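BamaA.19900.a (PDB 6VZZ) is a glucokinase that binds glucose and probably phosphorylates it with ATP at the sugar's 6-hydroxyl, the entry step of glycolysis. Local coordinates at residues 187-192 against 314-319; 308-313 against 347-352. One frame throughout, in Å; residues are numbered along the deposited sequence.

How the contacts relate
Both contacts use helix 303-327, on adjoining lengths of it: contact 2 takes 308-313 and contact 1 the very next turns, 314-319. Their centres lie 12 Å apart. In contact 1 the helix packs on strand 186-191, inside the six-stranded mixed sheet; in contact 2 it meets the junction between helices 343-348 and 350-357. Along the chain the order is strand, helix, junction. The two meet directly where Val191 CG1 packs on His312 NE2 at 3.6 Å. Helix 303-327 thus joins a strand of the sheet near the glucose to a more peripheral helical layer, within a kinase of the actin-like ATPase clan.

Contact 1 (187-192 against 314-319); sequences LVLAVG and KFLMRI
Leu316 reaches from the helix to the strand and sets its two methyls against Leu189 and Val191. Its CD1 lies 3.8 Å from Leu189 CD2 and 3.9 Å from Val191 CG2, so one methyl serves both strand residues; CD2 adds a further touch on Val191 CG2 at 4.0 Å. With CG anti to the backbone N (chi1 172°), the Leu316 side chain extends off the helix, and the branch at CG turns CD1 in between the two strand residues and leaves CD2 against Val191.

On the strand, Leu189 and Val191 are alternate residues whose CB atoms both face the helix. Leu189 has CG anti to its carbonyl carbon (chi1 -52°) and offers CD2 alone to the leucine opposite. Val191 does the same with CG2. Each strand side chain meets Leu316 at a slant, end branches touching while the backbones stay apart: the nearest CA pair, Val191 and Leu316, is 8.4 Å apart. Ala320, a turn further along, also touches Leu189.

The opposite surface of the strand is covered by helix 146-159, through Leu147, Thr150 and Cys151. Val191 has its side chain about 8 Å from bound glucose. Entirely hydrocarbon and buried, the contact relies on van der Waals fit and exclusion of water, with no polar bond between the segments to fix its geometry.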
loop_
_atom_site.group_PDB
_atom_site.type_symbol
_atom_site.label_atom_id
_atom_site.label_comp_id
_atom_site.label_asym_id
_atom_site.label_seq_id
_atom_site.Cartn_x
_atom_site.Cartn_y
_atom_site.Cartn_z
ATOM N N LEU A 187 6.265 6.296 5.517
ATOM C CA LEU A 187 5.947 6.553 4.122
ATOM C C LEU A 187 6.841 7.672 3.603
ATOM O O LEU A 187 7.028 8.690 4.274
ATOM C CB LEU A 187 4.470 6.934 3.987
ATOM C CG LEU A 187 3.844 7.236 2.628
ATOM C CD1 LEU A 187 3.832 6.015 1.736
ATOM C CD2 LEU A 187 2.428 7.761 2.810
ATOM N N VAL A 188 7.418 7.477 2.422
ATOM C CA VAL A 188 8.237 8.502 1.777
ATOM C C VAL A 188 7.569 8.904 0.467
ATOM O O VAL A 188 7.219 8.040 -0.345
ATOM C CB VAL A 188 9.678 8.020 1.529
ATOM C CG1 VAL A 188 10.474 9.094 0.808
ATOM C CG2 VAL A 188 10.348 7.628 2.838
ATOM N N LEU A 189 7.387 10.212 0.271
ATOM C CA LEU A 189 6.788 10.785 -0.933
ATOM C C LEU A 189 7.712 11.853 -1.499
ATOM O O LEU A 189 8.334 12.606 -0.742
ATOM C CB LEU A 189 5.407 11.429 -0.659
ATOM C CG LEU A 189 4.314 10.629 0.054
ATOM C CD1 LEU A 189 4.464 10.725 1.560
ATOM C CD2 LEU A 189 2.953 11.113 -0.368
ATOM N N ALA A 190 7.775 11.942 -2.830
ATOM C CA ALA A 190 8.535 12.997 -3.488
ATOM C C ALA A 190 7.768 13.494 -4.699
ATOM O O ALA A 190 7.389 12.696 -5.563
ATOM C CB ALA A 190 9.930 12.523 -3.910
ATOM N N VAL A 191 7.567 14.811 -4.765
ATOM C CA VAL A 191 6.843 15.457 -5.854
ATOM C C VAL A 191 7.859 16.086 -6.793
ATOM O O VAL A 191 8.628 16.963 -6.383
ATOM C CB VAL A 191 5.857 16.512 -5.334
ATOM C CG1 VAL A 191 5.006 17.062 -6.473
ATOM C CG2 VAL A 191 4.986 15.938 -4.239
ATOM N N GLY A 192 7.852 15.650 -8.054
ATOM C CA GLY A 192 8.751 16.164 -9.064
ATOM C C GLY A 192 8.149 16.028 -10.448
ATOM O O GLY A 192 7.008 16.455 -10.676
ATOM N N LYS A 314 -3.190 19.941 -1.948
ATOM C CA LYS A 314 -4.352 19.268 -1.383
ATOM C C LYS A 314 -4.382 17.803 -1.798
ATOM O O LYS A 314 -4.594 16.912 -0.968
ATOM C CB LYS A 314 -5.634 19.982 -1.803
ATOM C CG LYS A 314 -6.884 19.326 -1.253
ATOM C CD LYS A 314 -7.975 20.342 -0.953
ATOM C CE LYS A 314 -8.745 20.727 -2.199
ATOM N NZ LYS A 314 -10.013 21.464 -1.863
ATOM N N PHE A 315 -4.137 17.527 -3.078
ATOM C CA PHE A 315 -4.188 16.140 -3.521
ATOM C C PHE A 315 -2.975 15.356 -3.054
ATOM O O PHE A 315 -3.072 14.140 -2.856
ATOM C CB PHE A 315 -4.343 16.062 -5.035
ATOM C CG PHE A 315 -5.763 16.191 -5.486
ATOM C CD1 PHE A 315 -6.349 17.444 -5.625
ATOM C CD2 PHE A 315 -6.528 15.062 -5.737
ATOM C CE1 PHE A 315 -7.673 17.569 -6.021
ATOM C CE2 PHE A 315 -7.843 15.175 -6.132
ATOM C CZ PHE A 315 -8.423 16.432 -6.279
ATOM N N LEU A 316 -1.835 16.019 -2.854
ATOM C CA LEU A 316 -0.726 15.341 -2.188
ATOM C C LEU A 316 -1.123 14.924 -0.776
ATOM O O LEU A 316 -0.843 13.799 -0.350
ATOM C CB LEU A 316 0.513 16.237 -2.155
ATOM C CG LEU A 316 1.651 15.673 -1.294
ATOM C CD1 LEU A 316 2.264 14.451 -1.947
ATOM C CD2 LEU A 316 2.703 16.721 -1.026
ATOM N N MET A 317 -1.805 15.810 -0.043
ATOM C CA MET A 317 -2.265 15.443 1.290
ATOM C C MET A 317 -3.312 14.332 1.248
ATOM O O MET A 317 -3.396 13.534 2.185
ATOM C CB MET A 317 -2.824 16.668 2.016
ATOM C CG MET A 317 -1.788 17.709 2.402
ATOM S SD MET A 317 -0.583 17.097 3.599
ATOM C CE MET A 317 0.905 17.047 2.615
ATOM N N ARG A 318 -4.119 14.256 0.182
ATOM C CA ARG A 318 -5.165 13.234 0.147
ATOM C C ARG A 318 -4.587 11.840 -0.083
ATOM O O ARG A 318 -5.028 10.872 0.549
ATOM C CB ARG A 318 -6.199 13.554 -0.925
ATOM C CG ARG A 318 -7.358 12.581 -0.930
ATOM C CD ARG A 318 -8.541 13.150 -1.696
ATOM N NE ARG A 318 -8.751 14.545 -1.337
ATOM C CZ ARG A 318 -9.493 15.401 -2.033
ATOM N NH1 ARG A 318 -9.591 16.660 -1.629
ATOM N NH2 ARG A 318 -10.115 15.007 -3.137
ATOM N N ILE A 319 -3.618 11.703 -0.991
ATOM C CA ILE A 319 -3.016 10.390 -1.187
ATOM C C ILE A 319 -2.192 10.007 0.039
ATOM O O ILE A 319 -2.171 8.842 0.455
ATOM C CB ILE A 319 -2.187 10.358 -2.493
ATOM C CG1 ILE A 319 -1.560 8.979 -2.743
ATOM C CG2 ILE A 319 -1.076 11.388 -2.470
ATOM C CD1 ILE A 319 -2.535 7.824 -2.682
#

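Contact 2 (308-313 against 347-352); sequences AMMLHF and EQNLES
Met310 lays the end of its side chain against Asn349 and Ser352, the sulfur meeting both and the methyl reaching on to Ser352. CG is anti to the backbone N (chi1 -161°), and bends at chi2 and chi3 (59° and -106°) bring CE round to Ser352. There CE stands 3.5 Å from Ser352 CB, the closest approach between the segments, while SD lies 3.9 Å from that same CB.

Asn349 presents its flank to the thioether: its CB, CG and OD1 are all about 4.0 Å from Met310 SD, and the two side chains run across each other at a slant. This is van der Waals contact; the amide's polar atoms are taken up by other partners. OD1 accepts a hydrogen bond from His306 NE2, one turn before Met310 on the same helix, and ND2 donates to Phe345 O in the preceding helix. Gripped at both ends, the amide is held in its rotation beside the sulfur.

Asn349 is the break between helices 343-348 and 350-357, which meet helix 303-327 here. Leu353, in the second of them, touches both Met310 and Phe313 and carries the packing on along the helix. Behind 308-313 lies helix 263-276, against which Ala308, Met309, Leu311 and His312 pack, and beyond the junction Glu347 and Leu350 touch strand 167-171, at the border of the six-stranded sheet.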
loop_
_atom_site.group_PDB
_atom_site.type_symbol
_atom_site.label_atom_id
_atom_site.label_comp_id
_atom_site.label_asym_id
_atom_site.label_seq_id
_atom_site.Cartn_x
_atom_site.Cartn_y
_atom_site.Cartn_z
ATOM N N ALA A 308 -4.051 27.106 -7.764
ATOM C CA ALA A 308 -3.570 25.861 -8.354
ATOM C C ALA A 308 -2.637 25.122 -7.399
ATOM O O ALA A 308 -2.753 23.905 -7.209
ATOM C CB ALA A 308 -2.869 26.152 -9.677
ATOM N N MET A 309 -1.696 25.844 -6.793
ATOM C CA MET A 309 -0.770 25.217 -5.856
ATOM C C MET A 309 -1.514 24.633 -4.657
ATOM O O MET A 309 -1.174 23.550 -4.169
ATOM C CB MET A 309 0.266 26.243 -5.407
ATOM C CG MET A 309 1.492 25.673 -4.750
ATOM S SD MET A 309 2.569 24.887 -5.958
ATOM C CE MET A 309 3.878 24.292 -4.904
ATOM N N MET A 310 -2.536 25.346 -4.175
ATOM C CA MET A 310 -3.403 24.829 -3.121
ATOM C C MET A 310 -3.966 23.460 -3.486
ATOM O O MET A 310 -3.896 22.510 -2.698
ATOM C CB MET A 310 -4.533 25.825 -2.870
ATOM C CG MET A 310 -5.247 25.665 -1.550
ATOM S SD MET A 310 -4.098 25.847 -0.176
ATOM C CE MET A 310 -3.951 24.134 0.334
ATOM N N LEU A 311 -4.547 23.345 -4.682
ATOM C CA LEU A 311 -5.123 22.071 -5.098
ATOM C C LEU A 311 -4.041 21.028 -5.313
ATOM O O LEU A 311 -4.235 19.847 -5.001
ATOM C CB LEU A 311 -5.943 22.259 -6.369
ATOM C CG LEU A 311 -7.260 22.989 -6.167
ATOM C CD1 LEU A 311 -7.571 23.828 -7.374
ATOM C CD2 LEU A 311 -8.354 21.971 -5.923
ATOM N N HIS A 312 -2.903 21.452 -5.861
ATOM C CA HIS A 312 -1.753 20.571 -6.025
ATOM C C HIS A 312 -1.405 19.901 -4.702
ATOM O O HIS A 312 -1.398 18.670 -4.591
ATOM C CB HIS A 312 -0.583 21.395 -6.570
ATOM C CG HIS A 312 0.698 20.642 -6.714
ATOM N ND1 HIS A 312 0.883 19.654 -7.656
ATOM C CD2 HIS A 312 1.879 20.767 -6.063
ATOM C CE1 HIS A 312 2.116 19.189 -7.564
ATOM N NE2 HIS A 312 2.741 19.846 -6.603
ATOM N N PHE A 313 -1.180 20.706 -3.662
ATOM C CA PHE A 313 -0.795 20.147 -2.375
ATOM C C PHE A 313 -1.965 19.492 -1.669
ATOM O O PHE A 313 -1.763 18.568 -0.868
ATOM C CB PHE A 313 -0.170 21.221 -1.498
ATOM C CG PHE A 313 1.313 21.249 -1.589
ATOM C CD1 PHE A 313 2.059 20.198 -1.085
ATOM C CD2 PHE A 313 1.966 22.294 -2.205
ATOM C CE1 PHE A 313 3.432 20.198 -1.176
ATOM C CE2 PHE A 313 3.344 22.295 -2.299
ATOM C CZ PHE A 313 4.077 21.244 -1.784
ATOM N N GLU A 347 3.909 26.001 4.784
ATOM C CA GLU A 347 3.661 26.641 6.073
ATOM C C GLU A 347 2.694 27.815 5.964
ATOM O O GLU A 347 1.953 28.091 6.918
ATOM C CB GLU A 347 4.976 27.102 6.699
ATOM C CG GLU A 347 5.807 25.964 7.276
ATOM C CD GLU A 347 5.189 25.357 8.529
ATOM O OE1 GLU A 347 4.190 25.904 9.039
ATOM O OE2 GLU A 347 5.709 24.330 9.010
ATOM N N GLN A 348 2.684 28.524 4.831
ATOM C CA GLN A 348 1.711 29.604 4.683
ATOM C C GLN A 348 0.287 29.072 4.637
ATOM O O GLN A 348 -0.651 29.792 4.988
ATOM C CB GLN A 348 1.978 30.421 3.425
ATOM C CG GLN A 348 3.312 31.107 3.374
ATOM C CD GLN A 348 3.597 31.680 1.997
ATOM O OE1 GLN A 348 3.182 31.122 0.972
ATOM N NE2 GLN A 348 4.297 32.806 1.965
ATOM N N ASN A 349 0.104 27.824 4.217
ATOM C CA ASN A 349 -1.217 27.245 4.012
ATOM C C ASN A 349 -1.420 26.007 4.875
ATOM O O ASN A 349 -2.067 25.040 4.465
ATOM C CB ASN A 349 -1.428 26.935 2.537
ATOM C CG ASN A 349 -1.368 28.183 1.680
ATOM O OD1 ASN A 349 -2.346 28.922 1.581
ATOM N ND2 ASN A 349 -0.211 28.443 1.085
ATOM N N LEU A 350 -0.897 26.048 6.102
ATOM C CA LEU A 350 -0.859 24.860 6.944
ATOM C C LEU A 350 -2.260 24.371 7.293
ATOM O O LEU A 350 -2.542 23.171 7.198
ATOM C CB LEU A 350 -0.059 25.154 8.211
ATOM C CG LEU A 350 0.243 23.945 9.094
ATOM C CD1 LEU A 350 1.270 23.038 8.433
ATOM C CD2 LEU A 350 0.709 24.407 10.462
ATOM N N GLU A 351 -3.150 25.283 7.720
ATOM C CA GLU A 351 -4.506 24.882 8.097
ATOM C C GLU A 351 -5.228 24.216 6.934
ATOM O O GLU A 351 -5.919 23.206 7.114
ATOM C CB GLU A 351 -5.328 26.078 8.579
ATOM C CG GLU A 351 -4.627 27.039 9.520
ATOM C CD GLU A 351 -3.924 28.189 8.792
ATOM O OE1 GLU A 351 -3.589 28.056 7.585
ATOM O OE2 GLU A 351 -3.709 29.235 9.443
ATOM N N SER A 352 -5.095 24.773 5.734
ATOM C CA SER A 352 -5.744 24.177 4.574
ATOM C C SER A 352 -5.227 22.769 4.324
ATOM O O SER A 352 -5.998 21.870 3.961
ATOM C CB SER A 352 -5.520 25.059 3.350
ATOM O OG SER A 352 -5.676 26.424 3.704
#